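Local structure of basic helix-loop-helix, putative, expressed (Oryza sativa subsp. japonica, 5LW0) at residues 170-175 against 185-190; 36-41 against 124-129; 53-58 against 84-89; 59-64 against 95-100. The protein binds ADP-ribose through its macrodomain, the part described here, and probably acts in ADP-ribosylation-linked DNA repair. All blocks are in the same frame, centred on the assembly; numbering follows the deposited sequence. Where two conformers were deposited one is given.

Interaction 1. Residues 170-175 against 185-190; sequences AVPLPS and VTHIIH
A chi1 of -178° turns L173 CG away from its own N, which carries both methyls across to the 185-190 segment: CD2 reaches V185 CG1, in the loop before the strand, at 3.9 Å, and CD1 meets I188 CD1 at 4.2 Å. In V171 a similar chi1 of 179° leaves CG2 beside the backbone N, where it meets H190 CD2 at 3.7 Å. The imidazole it touches is held at both nitrogens, by T156 and N127, and I188 CG2 lies over one ring face toward the rim. Behind these side chains runs an antiparallel pairing. V171 and I188 form a hydrogen-bonded pair, V171 N to I188 O at 2.8 Å and I188 N to V171 O at 2.9 Å. Two residues on, L173 N gives a nearly straight bond to T186 O (174°), although the donor stands well above that carbonyl plane. A170 with I189 and P172 with H187 are non-hydrogen-bonded pairs on the other face, where A170 CB packs on I189 CG1 and H187 CD2 lies near P172 CB. Helix 150-159 packs against V171 and I188, helix 208-230 against A170, H187 and I189. This is the antiparallel edge pair of the mixed six-stranded sheet of a macrodomain, sandwiched between helices.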
loop_
_atom_site.group_PDB
_atom_site.type_symbol
_atom_site.label_atom_id
_atom_site.label_comp_id
_atom_site.label_asym_id
_atom_site.label_seq_id
_atom_site.Cartn_x
_atom_site.Cartn_y
_atom_site.Cartn_z
ATOM N N ALA A 170 10.079 3.802 3.587
ATOM C CA ALA A 170 10.221 2.429 3.987
ATOM C C ALA A 170 10.773 2.367 5.341
ATOM O O ALA A 170 11.786 3.020 5.651
ATOM C CB ALA A 170 11.138 1.678 3.032
ATOM N N VAL A 171 10.131 1.559 6.173
ATOM C CA VAL A 171 10.566 1.421 7.585
ATOM C C VAL A 171 10.786 -0.036 7.878
ATOM O O VAL A 171 9.854 -0.841 7.758
ATOM C CB VAL A 171 9.489 1.981 8.521
ATOM C CG1 VAL A 171 9.911 1.818 9.995
ATOM C CG2 VAL A 171 9.206 3.461 8.199
ATOM N N PRO A 172 11.988 -0.405 8.377
ATOM C CA PRO A 172 12.142 -1.796 8.792
ATOM C C PRO A 172 11.432 -2.058 10.091
ATOM O O PRO A 172 11.467 -1.223 10.987
ATOM C CB PRO A 172 13.659 -1.970 8.983
ATOM C CG PRO A 172 14.270 -0.711 8.584
ATOM C CD PRO A 172 13.225 0.353 8.479
ATOM N N LEU A 173 10.705 -3.167 10.150
ATOM C CA LEU A 173 9.877 -3.493 11.313
ATOM C C LEU A 173 10.688 -4.416 12.249
ATOM O O LEU A 173 11.068 -5.492 11.832
ATOM C CB LEU A 173 8.604 -4.235 10.871
ATOM C CG LEU A 173 7.642 -4.590 11.988
ATOM C CD1 LEU A 173 7.090 -3.377 12.701
ATOM C CD2 LEU A 173 6.504 -5.464 11.515
ATOM N N PRO A 174 10.971 -3.954 13.490
ATOM C CA PRO A 174 11.743 -4.792 14.407
ATOM C C PRO A 174 11.164 -6.164 14.587
ATOM O O PRO A 174 9.942 -6.336 14.604
ATOM C CB PRO A 174 11.676 -4.002 15.709
ATOM C CG PRO A 174 11.552 -2.593 15.265
ATOM C CD PRO A 174 10.626 -2.681 14.082
ATOM N N SER A 175 12.037 -7.162 14.720
ATOM C CA SER A 175 11.612 -8.536 14.837
ATOM C C SER A 175 10.778 -8.787 16.102
ATOM O O SER A 175 10.004 -9.734 16.182
ATOM C CB SER A 175 12.827 -9.430 14.821
ATOM O OG SER A 175 12.461 -10.728 14.478
ATOM N N VAL A 185 6.117 -10.083 8.538
ATOM C CA VAL A 185 6.328 -8.742 7.948
ATOM C C VAL A 185 7.701 -8.223 8.451
ATOM O O VAL A 185 7.985 -8.181 9.688
ATOM C CB VAL A 185 5.236 -7.792 8.326
ATOM C CG1 VAL A 185 5.537 -6.369 7.869
ATOM C CG2 VAL A 185 3.884 -8.242 7.799
ATOM N N THR A 186 8.529 -7.797 7.503
ATOM C CA THR A 186 9.867 -7.275 7.788
ATOM C C THR A 186 9.982 -5.745 7.525
ATOM O O THR A 186 10.895 -5.102 8.027
ATOM C CB THR A 186 10.930 -7.980 6.939
ATOM O OG1 THR A 186 10.672 -7.747 5.547
ATOM C CG2 THR A 186 11.008 -9.454 7.225
ATOM N N HIS A 187 9.037 -5.182 6.748
ATOM C CA HIS A 187 9.062 -3.768 6.406
ATOM C C HIS A 187 7.673 -3.277 6.175
ATOM O O HIS A 187 6.830 -4.008 5.654
ATOM C CB HIS A 187 9.857 -3.528 5.075
ATOM C CG HIS A 187 11.308 -3.857 5.154
ATOM N ND1 HIS A 187 11.787 -5.143 5.038
ATOM C CD2 HIS A 187 12.393 -3.063 5.257
ATOM C CE1 HIS A 187 13.091 -5.134 5.149
ATOM N NE2 HIS A 187 13.491 -3.883 5.218
ATOM N N ILE A 188 7.451 -2.038 6.570
ATOM C CA ILE A 188 6.227 -1.330 6.265
ATOM C C ILE A 188 6.598 -0.094 5.467
ATOM O O ILE A 188 7.509 0.614 5.834
ATOM C CB ILE A 188 5.504 -0.937 7.576
ATOM C CG1 ILE A 188 4.990 -2.263 8.256
ATOM C CG2 ILE A 188 4.397 0.060 7.302
ATOM C CD1 ILE A 188 4.499 -2.074 9.615
ATOM N N ILE A 189 5.898 0.150 4.393
ATOM C CA ILE A 189 6.112 1.346 3.628
ATOM C C ILE A 189 4.919 2.248 3.811
ATOM O O ILE A 189 3.845 1.956 3.295
ATOM C CB ILE A 189 6.350 1.034 2.098
ATOM C CG1 ILE A 189 7.468 0.020 1.924
ATOM C CG2 ILE A 189 6.606 2.337 1.376
ATOM C CD1 ILE A 189 7.661 -0.468 0.487
ATOM N N HIS A 190 5.118 3.382 4.520
ATOM C CA HIS A 190 4.090 4.369 4.684
ATOM C C HIS A 190 3.982 5.162 3.379
ATOM O O HIS A 190 4.973 5.693 2.917
ATOM C CB HIS A 190 4.451 5.333 5.784
ATOM C CG HIS A 190 4.635 4.698 7.128
ATOM N ND1 HIS A 190 3.603 4.099 7.816
ATOM C CD2 HIS A 190 5.698 4.662 7.946
ATOM C CE1 HIS A 190 4.036 3.711 9.010
ATOM N NE2 HIS A 190 5.314 4.015 9.103
#

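Interaction 2. Residues 36-41 against 124-129; sequences RTLAFP and VIANAA. With AR6 ([(2R,3S,4R,5R)-5-(6-aminopurin-9-yl)-3,4-dihydroxy-oxolan-2-yl]methyl [hydroxy-[[(2R,3S,4R,5S)-3,4,5-trihydroxyoxolan-2-yl]methoxy]phosphoryl] hydrogen phosphate), chain C.
A126 and V124 on one strand and P41 at the end of the other lose most surface where these two parallel strands meet. A126 CB packs against F40 and P41, 3.7 Å from F40 CB and 3.9 Å from P41 CD. The same proline carbon lies 3.3 Å from A126 O, a buried carbonyl oxygen for which the model holds no hydrogen-bond partner. V124, with CG1 anti to its N (chi1 -176°), places that methyl 3.7 Å from L38 CD1, the two side chains crossing at a slant; L38 in turn leans on F223 and F226 of helix 208-230. The backbones bond in parallel fashion: V124 O accepts from A39 N at 3.0 Å, and A39 O accepts from A126 N at 2.9 Å. A weak bond joins V124 N to T37 O. At the C-terminal ends the strands reach the bound ADP-ribose: P41 CB lies 3.6 Å from its O4', and A128 CB 3.4 Å from the bridging oxygen O3A. Between the strands the chemistry is thus backbone hydrogen bonding and apolar packing, while P41 and A128 offer the ligand carbon surfaces, and D79, S44 and V140 are among the residues that hydrogen-bond to it.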
loop_
_atom_site.group_PDB
_atom_site.type_symbol
_atom_site.label_atom_id
_atom_site.label_comp_id
_atom_site.label_asym_id
_atom_site.label_seq_id
_atom_site.Cartn_x
_atom_site.Cartn_y
_atom_site.Cartn_z
ATOM N N ARG A 36 9.862 -11.110 -1.740
ATOM C CA ARG A 36 9.751 -10.328 -2.918
ATOM C C ARG A 36 8.295 -10.020 -3.272
ATOM O O ARG A 36 7.994 -9.736 -4.378
ATOM C CB ARG A 36 10.430 -11.067 -4.095
ATOM C CG ARG A 36 11.957 -11.173 -3.937
ATOM C CD ARG A 36 12.622 -12.005 -5.008
ATOM N NE ARG A 36 12.273 -13.421 -4.941
ATOM C CZ ARG A 36 11.477 -14.072 -5.776
ATOM N NH1 ARG A 36 10.878 -13.457 -6.782
ATOM N NH2 ARG A 36 11.248 -15.376 -5.583
ATOM N N THR A 37 7.444 -9.998 -2.240
ATOM C CA THR A 37 6.060 -9.719 -2.379
ATOM C C THR A 37 5.679 -8.509 -1.529
ATOM O O THR A 37 6.009 -8.439 -0.348
ATOM C CB THR A 37 5.162 -10.908 -1.943
ATOM O OG1 THR A 37 5.488 -12.104 -2.675
ATOM C CG2 THR A 37 3.680 -10.582 -2.205
ATOM N N LEU A 38 4.987 -7.580 -2.176
ATOM C CA LEU A 38 4.405 -6.419 -1.522
ATOM C C LEU A 38 2.891 -6.539 -1.530
ATOM O O LEU A 38 2.315 -6.729 -2.592
ATOM C CB LEU A 38 4.754 -5.123 -2.326
ATOM C CG LEU A 38 4.033 -3.856 -1.865
ATOM C CD1 LEU A 38 4.516 -3.448 -0.493
ATOM C CD2 LEU A 38 4.269 -2.739 -2.874
ATOM N N ALA A 39 2.284 -6.461 -0.379
ATOM C CA ALA A 39 0.816 -6.298 -0.285
ATOM C C ALA A 39 0.540 -4.831 -0.029
ATOM O O ALA A 39 1.151 -4.209 0.880
ATOM C CB ALA A 39 0.249 -7.144 0.815
ATOM N N PHE A 40 -0.410 -4.290 -0.726
ATOM C CA PHE A 40 -0.778 -2.920 -0.546
ATOM C C PHE A 40 -2.276 -2.756 -0.610
ATOM O O PHE A 40 -2.969 -3.446 -1.389
ATOM C CB PHE A 40 -0.089 -1.985 -1.590
ATOM C CG PHE A 40 -0.469 -2.252 -2.979
ATOM C CD1 PHE A 40 0.108 -3.282 -3.662
ATOM C CD2 PHE A 40 -1.369 -1.392 -3.673
ATOM C CE1 PHE A 40 -0.225 -3.519 -5.005
ATOM C CE2 PHE A 40 -1.690 -1.596 -5.007
ATOM C CZ PHE A 40 -1.099 -2.654 -5.688
ATOM N N PRO A 41 -2.811 -1.770 0.133
ATOM C CA PRO A 41 -4.205 -1.413 0.007
ATOM C C PRO A 41 -4.403 -0.308 -1.029
ATOM O O PRO A 41 -3.417 0.314 -1.478
ATOM C CB PRO A 41 -4.500 -0.850 1.382
ATOM C CG PRO A 41 -3.264 -0.113 1.710
ATOM C CD PRO A 41 -2.118 -0.902 1.075
ATOM N N VAL A 124 6.504 -7.540 2.929
ATOM C CA VAL A 124 6.448 -6.099 2.920
ATOM C C VAL A 124 5.003 -5.691 2.762
ATOM O O VAL A 124 4.313 -6.169 1.869
ATOM C CB VAL A 124 7.294 -5.490 1.784
ATOM C CG1 VAL A 124 7.286 -3.971 1.871
ATOM C CG2 VAL A 124 8.711 -6.048 1.807
ATOM N N ILE A 125 4.528 -4.778 3.624
ATOM C CA ILE A 125 3.184 -4.240 3.430
ATOM C C ILE A 125 3.201 -2.725 3.364
ATOM O O ILE A 125 4.082 -2.070 3.923
ATOM C CB ILE A 125 2.194 -4.720 4.501
ATOM C CG1 ILE A 125 2.545 -4.169 5.828
ATOM C CG2 ILE A 125 2.102 -6.260 4.544
ATOM C CD1 ILE A 125 1.506 -4.499 6.902
ATOM N N ALA A 126 2.276 -2.168 2.587
ATOM C CA ALA A 126 2.106 -0.700 2.516
ATOM C C ALA A 126 1.016 -0.216 3.432
ATOM O O ALA A 126 0.007 -0.912 3.642
ATOM C CB ALA A 126 1.779 -0.315 1.107
ATOM N N ASN A 127 1.192 0.989 3.937
ATOM C CA ASN A 127 0.236 1.655 4.783
ATOM C C ASN A 127 -0.259 2.941 4.149
ATOM O O ASN A 127 0.510 3.681 3.566
ATOM C CB ASN A 127 0.901 1.936 6.090
ATOM C CG ASN A 127 -0.002 2.683 7.040
ATOM O OD1 ASN A 127 -1.206 2.424 7.078
ATOM N ND2 ASN A 127 0.580 3.593 7.829
ATOM N N ALA A 128 -1.573 3.208 4.209
ATOM C CA ALA A 128 -2.093 4.453 3.788
ATOM C C ALA A 128 -2.026 5.411 4.979
ATOM O O ALA A 128 -2.900 5.454 5.820
ATOM C CB ALA A 128 -3.507 4.298 3.256
ATOM N N ALA A 129 -0.962 6.168 4.991
ATOM C CA ALA A 129 -0.573 6.936 6.164
ATOM C C ALA A 129 -1.241 8.263 6.187
ATOM O O ALA A 129 -1.847 8.713 5.211
ATOM C CB ALA A 129 0.965 7.103 6.146
HETATM N N1 AR6 C . -6.691 -4.615 5.499
HETATM C C2 AR6 C . -6.798 -4.353 4.179
HETATM N N3 AR6 C . -7.378 -3.277 3.683
HETATM C C4 AR6 C . -7.920 -2.335 4.516
HETATM C C5 AR6 C . -7.834 -2.494 5.935
HETATM C C6 AR6 C . -7.168 -3.714 6.423
HETATM N N6 AR6 C . -7.014 -3.968 7.700
HETATM N N7 AR6 C . -8.464 -1.369 6.518
HETATM C C8 AR6 C . -8.841 -0.571 5.493
HETATM N N9 AR6 C . -8.510 -1.141 4.277
HETATM P PA AR6 C . -7.863 4.196 4.229
HETATM P PB AR6 C . -6.946 6.568 2.678
HETATM C "C1'" AR6 C . -8.636 -0.582 2.948
HETATM O O1A AR6 C . -9.108 5.017 4.625
HETATM O O1B AR6 C . -8.262 6.725 1.955
HETATM C C1D AR6 C . -6.000 6.796 7.652
HETATM O O1D AR6 C . -6.580 6.486 8.901
HETATM C "C2'" AR6 C . -9.864 0.266 2.643
HETATM O "O2'" AR6 C . -11.074 -0.530 2.454
HETATM O O2A AR6 C . -7.124 3.437 5.264
HETATM O O2B AR6 C . -5.658 6.743 1.930
HETATM C C2D AR6 C . -4.804 7.770 7.871
HETATM O O2D AR6 C . -4.731 8.226 9.282
HETATM C "C3'" AR6 C . -9.387 1.033 1.434
HETATM O "O3'" AR6 C . -9.583 0.284 0.204
HETATM O O3A AR6 C . -6.801 5.149 3.444
HETATM C C3D AR6 C . -5.043 8.906 6.916
HETATM O O3D AR6 C . -5.463 10.034 7.737
HETATM C "C4'" AR6 C . -7.880 1.219 1.694
HETATM O "O4'" AR6 C . -7.544 0.366 2.764
HETATM C C4D AR6 C . -6.190 8.431 5.993
HETATM O O4D AR6 C . -6.928 7.399 6.690
HETATM C "C5'" AR6 C . -7.492 2.631 2.055
HETATM O "O5'" AR6 C . -8.382 3.192 3.039
HETATM C C5D AR6 C . -5.744 7.795 4.681
HETATM O O5D AR6 C . -6.949 7.623 3.902
#

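Interaction 3. Residues 53-58 against 84-89; sequences DRASDI and SRILSL
The carboxylate of D53 and the guanidinium of R85 meet at a slant, their planes 68° apart. R85 NH2 lies 3.5 Å from D53 OD1 and equally far from OD2, a long salt bridge in which the charges face each other without the flat two-pronged fit of a coplanar pair. L89 CD1 lies 4.0 Å above the centre of the guanidinium, covering one of its faces, and L89 CD2 comes within 3.8 Å of D53 OD1, so that this leucine packs against both charged groups. A lysine in place of D53 would probably leave R85 without its counter-charge and set two positive groups against each other beside L89. Deeper in, the helices come closest at S56, whose OG is 3.5 Å from L89 CB. That hydroxyl, turned between the backbone N and the carbonyl carbon (chi1 60°), is hydrogen-bonded to K93 and to L52 O. I86 has CG1 anti to its N, and its CD1 approaches S56 CB at 3.8 Å and A55 CB at 4.3 Å. S84 caps the start of its helix, OG accepting from L87 N. Helices 52-69 and 85-96 cross here at 49°, with segment axes 9.3 Å apart; A55 also packs on L215 of helix 208-230, and I86 and L87 on D79 at the end of strand 74-79.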
loop_
_atom_site.group_PDB
_atom_site.type_symbol
_atom_site.label_atom_id
_atom_site.label_comp_id
_atom_site.label_asym_id
_atom_site.label_seq_id
_atom_site.Cartn_x
_atom_site.Cartn_y
_atom_site.Cartn_z
ATOM N N ASP A 53 -13.253 4.757 -9.720
ATOM C CA ASP A 53 -12.989 4.502 -11.111
ATOM C C ASP A 53 -11.634 5.047 -11.521
ATOM O O ASP A 53 -10.861 4.382 -12.219
ATOM C CB ASP A 53 -14.100 5.059 -11.991
ATOM C CG ASP A 53 -15.420 4.369 -11.739
ATOM O OD1 ASP A 53 -15.589 3.245 -12.252
ATOM O OD2 ASP A 53 -16.285 4.946 -11.024
ATOM N N ARG A 54 -11.371 6.310 -11.169
ATOM C CA ARG A 54 -10.084 6.902 -11.498
ATOM C C ARG A 54 -8.915 6.162 -10.777
ATOM O O ARG A 54 -7.896 5.896 -11.392
ATOM C CB ARG A 54 -10.094 8.368 -11.147
ATOM C CG ARG A 54 -8.799 9.117 -11.432
ATOM C CD ARG A 54 -8.340 9.088 -12.854
ATOM N NE ARG A 54 -9.292 9.577 -13.766
ATOM C CZ ARG A 54 -9.382 10.870 -14.157
ATOM N NH1 ARG A 54 -8.553 11.801 -13.662
ATOM N NH2 ARG A 54 -10.318 11.240 -15.051
ATOM N N ALA A 55 -9.113 5.873 -9.507
ATOM C CA ALA A 55 -8.066 5.147 -8.718
ATOM C C ALA A 55 -7.729 3.807 -9.368
ATOM O O ALA A 55 -6.540 3.437 -9.461
ATOM C CB ALA A 55 -8.476 4.989 -7.310
ATOM N N SER A 56 -8.760 3.062 -9.783
ATOM C CA SER A 56 -8.494 1.746 -10.323
ATOM C C SER A 56 -7.682 1.838 -11.650
ATOM O O SER A 56 -6.835 0.997 -11.912
ATOM C CB SER A 56 -9.811 0.939 -10.460
ATOM O OG SER A 56 -10.733 1.591 -11.341
ATOM N N ASP A 57 -7.938 2.862 -12.486
ATOM C CA ASP A 57 -7.167 3.069 -13.660
ATOM C C ASP A 57 -5.707 3.328 -13.276
ATOM O O ASP A 57 -4.758 2.858 -13.953
ATOM C CB ASP A 57 -7.628 4.357 -14.420
ATOM C CG ASP A 57 -8.984 4.222 -15.124
ATOM O OD1 ASP A 57 -9.453 3.126 -15.378
ATOM O OD2 ASP A 57 -9.516 5.304 -15.529
ATOM N N ILE A 58 -5.521 4.173 -12.269
ATOM C CA ILE A 58 -4.171 4.567 -11.849
ATOM C C ILE A 58 -3.379 3.372 -11.259
ATOM O O ILE A 58 -2.210 3.181 -11.596
ATOM C CB ILE A 58 -4.233 5.744 -10.876
ATOM C CG1 ILE A 58 -4.665 6.977 -11.661
ATOM C CG2 ILE A 58 -2.892 6.008 -10.182
ATOM C CD1 ILE A 58 -5.012 8.144 -10.802
ATOM N N SER A 84 -15.632 -5.673 -2.104
ATOM C CA SER A 84 -14.839 -4.476 -2.467
ATOM C C SER A 84 -15.011 -4.045 -3.904
ATOM O O SER A 84 -14.672 -4.756 -4.840
ATOM C CB SER A 84 -13.363 -4.741 -2.255
ATOM O OG SER A 84 -12.649 -3.660 -2.726
ATOM N N ARG A 85 -15.461 -2.805 -4.078
ATOM C CA ARG A 85 -15.598 -2.249 -5.347
ATOM C C ARG A 85 -14.253 -1.975 -6.011
ATOM O O ARG A 85 -14.083 -2.185 -7.211
ATOM C CB ARG A 85 -16.432 -0.956 -5.266
ATOM C CG ARG A 85 -16.656 -0.360 -6.620
ATOM C CD ARG A 85 -18.019 0.324 -6.784
ATOM N NE ARG A 85 -18.194 0.680 -8.199
ATOM C CZ ARG A 85 -17.874 1.866 -8.730
ATOM N NH1 ARG A 85 -17.429 2.864 -7.962
ATOM N NH2 ARG A 85 -18.030 2.065 -10.037
ATOM N N ILE A 86 -13.269 -1.532 -5.233
ATOM C CA ILE A 86 -11.967 -1.272 -5.833
ATOM C C ILE A 86 -11.315 -2.586 -6.311
ATOM O O ILE A 86 -10.746 -2.635 -7.409
ATOM C CB ILE A 86 -11.015 -0.466 -4.878
ATOM C CG1 ILE A 86 -9.810 0.025 -5.638
ATOM C CG2 ILE A 86 -10.587 -1.304 -3.662
ATOM C CD1 ILE A 86 -10.106 1.082 -6.666
ATOM N N LEU A 87 -11.485 -3.676 -5.583
ATOM C CA LEU A 87 -10.932 -4.949 -6.092
ATOM C C LEU A 87 -11.621 -5.389 -7.393
ATOM O O LEU A 87 -10.974 -5.832 -8.339
ATOM C CB LEU A 87 -10.981 -6.073 -5.046
ATOM C CG LEU A 87 -10.205 -5.882 -3.767
ATOM C CD1 LEU A 87 -10.231 -7.164 -2.946
ATOM C CD2 LEU A 87 -8.783 -5.449 -4.035
ATOM N N SER A 88 -12.929 -5.214 -7.466
ATOM C CA SER A 88 -13.690 -5.613 -8.650
ATOM C C SER A 88 -13.283 -4.807 -9.909
ATOM O O SER A 88 -13.049 -5.376 -10.983
ATOM C CB SER A 88 -15.207 -5.439 -8.391
ATOM O OG SER A 88 -15.948 -5.875 -9.509
ATOM N N LEU A 89 -13.083 -3.482 -9.724
ATOM C CA LEU A 89 -12.644 -2.628 -10.787
ATOM C C LEU A 89 -11.266 -2.942 -11.224
ATOM O O LEU A 89 -10.954 -2.991 -12.417
ATOM C CB LEU A 89 -12.735 -1.162 -10.372
ATOM C CG LEU A 89 -14.166 -0.563 -10.211
ATOM C CD1 LEU A 89 -14.155 0.729 -9.454
ATOM C CD2 LEU A 89 -14.794 -0.387 -11.552
#

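Interaction 4. Residues 59-64 against 95-100; sequences IVDAVA and AKKNIN
V60 CG1 meets I99 CD1 at 3.4 Å, tighter than usual for two methyls, and also touches K97 CD at 3.5 Å. The end of I99 continues to V63 CG1 at 4.1 Å, the two side chains crossing at about a right angle. K97 runs past V60 in the opposite direction, and its NZ donates to D61 OD1 at 3.1 Å in a salt bridge. The amine comes to the anti side of that oxygen, 30° out of the carboxylate plane, and rests 3.9 Å from A64 CB. Replacing D61 with an alanine removes the carboxylate and would probably leave the K97 amine without its charged partner and its chain freer to swing away from V60. Bends at chi2 (-144°) and chi3 (75°) carry K97 across the valine and up to the aspartate. Behind this first shell, N98 ends helix 85-96 in a Schellman motif with positive phi, turning the chain so that K97 and I99 on either side of it both face helix 52-69. V63 and I99 also meet F104 of strand 104-108, while V63 packs on F223 of helix 208-230. An apolar patch from V60, V63 and I99 is therefore joined to a salt bridge at its border, lysine methylenes serving the former and the amine the latter.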
loop_
_atom_site.group_PDB
_atom_site.type_symbol
_atom_site.label_atom_id
_atom_site.label_comp_id
_atom_site.label_asym_id
_atom_site.label_seq_id
_atom_site.Cartn_x
_atom_site.Cartn_y
_atom_site.Cartn_z
ATOM N N ILE A 59 -4.059 2.561 -10.446
ATOM C CA ILE A 59 -3.417 1.349 -9.874
ATOM C C ILE A 59 -2.877 0.468 -11.000
ATOM O O ILE A 59 -1.709 0.038 -11.004
ATOM C CB ILE A 59 -4.408 0.521 -8.992
ATOM C CG1 ILE A 59 -4.705 1.238 -7.673
ATOM C CG2 ILE A 59 -3.794 -0.839 -8.640
ATOM C CD1 ILE A 59 -5.932 0.763 -6.952
ATOM N N VAL A 60 -3.727 0.152 -11.951
ATOM C CA VAL A 60 -3.360 -0.765 -13.007
ATOM C C VAL A 60 -2.272 -0.209 -13.910
ATOM O O VAL A 60 -1.337 -0.909 -14.305
ATOM C CB VAL A 60 -4.603 -1.231 -13.799
ATOM C CG1 VAL A 60 -4.230 -1.913 -15.047
ATOM C CG2 VAL A 60 -5.507 -2.118 -12.931
ATOM N N ASP A 61 -2.321 1.080 -14.197
ATOM C CA ASP A 61 -1.216 1.698 -14.945
ATOM C C ASP A 61 0.089 1.717 -14.192
ATOM O O ASP A 61 1.133 1.456 -14.768
ATOM C CB ASP A 61 -1.597 3.089 -15.392
ATOM C CG ASP A 61 -2.623 3.069 -16.568
ATOM O OD1 ASP A 61 -2.816 2.003 -17.247
ATOM O OD2 ASP A 61 -3.279 4.082 -16.786
ATOM N N ALA A 62 0.052 2.017 -12.888
ATOM C CA ALA A 62 1.291 2.055 -12.070
ATOM C C ALA A 62 1.898 0.645 -11.929
ATOM O O ALA A 62 3.110 0.464 -11.960
ATOM C CB ALA A 62 1.005 2.620 -10.672
ATOM N N VAL A 63 1.028 -0.330 -11.769
ATOM C CA VAL A 63 1.468 -1.741 -11.668
ATOM C C VAL A 63 2.091 -2.193 -12.992
ATOM O O VAL A 63 3.181 -2.759 -13.014
ATOM C CB VAL A 63 0.280 -2.646 -11.280
ATOM C CG1 VAL A 63 0.613 -4.087 -11.543
ATOM C CG2 VAL A 63 -0.091 -2.404 -9.813
ATOM N N ALA A 64 1.415 -1.905 -14.090
ATOM C CA ALA A 64 1.951 -2.291 -15.408
ATOM C C ALA A 64 3.326 -1.650 -15.613
ATOM O O ALA A 64 4.281 -2.339 -16.041
ATOM C CB ALA A 64 1.013 -1.864 -16.497
ATOM N N ALA A 95 -7.330 -7.414 -16.243
ATOM C CA ALA A 95 -7.603 -8.384 -17.307
ATOM C C ALA A 95 -7.591 -7.708 -18.717
ATOM O O ALA A 95 -6.978 -8.216 -19.624
ATOM C CB ALA A 95 -8.910 -9.083 -17.059
ATOM N N LYS A 96 -8.219 -6.561 -18.843
ATOM C CA LYS A 96 -8.191 -5.809 -20.112
ATOM C C LYS A 96 -6.790 -5.456 -20.529
ATOM O O LYS A 96 -6.456 -5.527 -21.702
ATOM C CB LYS A 96 -9.023 -4.540 -20.004
ATOM C CG LYS A 96 -10.514 -4.798 -19.997
ATOM C CD LYS A 96 -11.307 -3.516 -20.315
ATOM C CE LYS A 96 -12.297 -3.171 -19.191
ATOM N NZ LYS A 96 -13.526 -4.016 -19.223
ATOM N N LYS A 97 -5.962 -5.058 -19.567
ATOM C CA LYS A 97 -4.586 -4.634 -19.831
ATOM C C LYS A 97 -3.617 -5.779 -19.916
ATOM O O LYS A 97 -2.410 -5.575 -20.123
ATOM C CB LYS A 97 -4.115 -3.684 -18.735
ATOM C CG LYS A 97 -4.535 -2.247 -18.905
ATOM C CD LYS A 97 -3.429 -1.287 -18.416
ATOM C CE LYS A 97 -2.257 -1.179 -19.382
ATOM N NZ LYS A 97 -1.345 -0.078 -18.970
ATOM N N ASN A 98 -4.104 -6.981 -19.725
ATOM C CA ASN A 98 -3.299 -8.137 -19.767
ATOM C C ASN A 98 -2.115 -8.089 -18.856
ATOM O O ASN A 98 -1.037 -8.508 -19.212
ATOM C CB ASN A 98 -2.841 -8.392 -21.190
ATOM C CG ASN A 98 -3.521 -9.541 -21.764
ATOM O OD1 ASN A 98 -4.538 -9.388 -22.453
ATOM N ND2 ASN A 98 -3.096 -10.722 -21.363
ATOM N N ILE A 99 -2.316 -7.593 -17.651
ATOM C CA ILE A 99 -1.266 -7.676 -16.654
ATOM C C ILE A 99 -0.930 -9.138 -16.305
ATOM O O ILE A 99 -1.820 -9.973 -16.149
ATOM C CB ILE A 99 -1.690 -6.900 -15.405
ATOM C CG1 ILE A 99 -1.695 -5.400 -15.759
ATOM C CG2 ILE A 99 -0.731 -7.177 -14.266
ATOM C CD1 ILE A 99 -2.063 -4.518 -14.657
ATOM N N ASN A 100 0.368 -9.433 -16.187
ATOM C CA ASN A 100 0.808 -10.771 -15.830
ATOM C C ASN A 100 0.268 -11.204 -14.467
ATOM O O ASN A 100 0.685 -10.696 -13.465
ATOM C CB ASN A 100 2.315 -10.829 -15.815
ATOM C CG ASN A 100 2.857 -12.234 -15.584
ATOM O OD1 ASN A 100 2.285 -13.051 -14.819
ATOM N ND2 ASN A 100 3.994 -12.537 -16.230
#

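Interactions 1 and 2 belong to one mixed sheet, centres about 10 Å apart: strand 187-192 lies beside strand 124-128, and I189 probably bonds through its backbone to I125 and N127. Interactions 3 and 4, centres about 12 Å apart, join helix 52-69 to helix 85-96 and, in interaction 4, to the chain just after it, across the chain's centre from interaction 1. F40 of interaction 2 packs on I59 and V63 of interaction 4. Along the chain, interactions 3 and 4 fall between the strands of interaction 2, and interaction 1 follows. Sheet and helices probably frame the ADP-ribose site together: interaction 2 lines it, the I86 side chain lies about 4 Å from the ligand, interactions 1 and 4 farther.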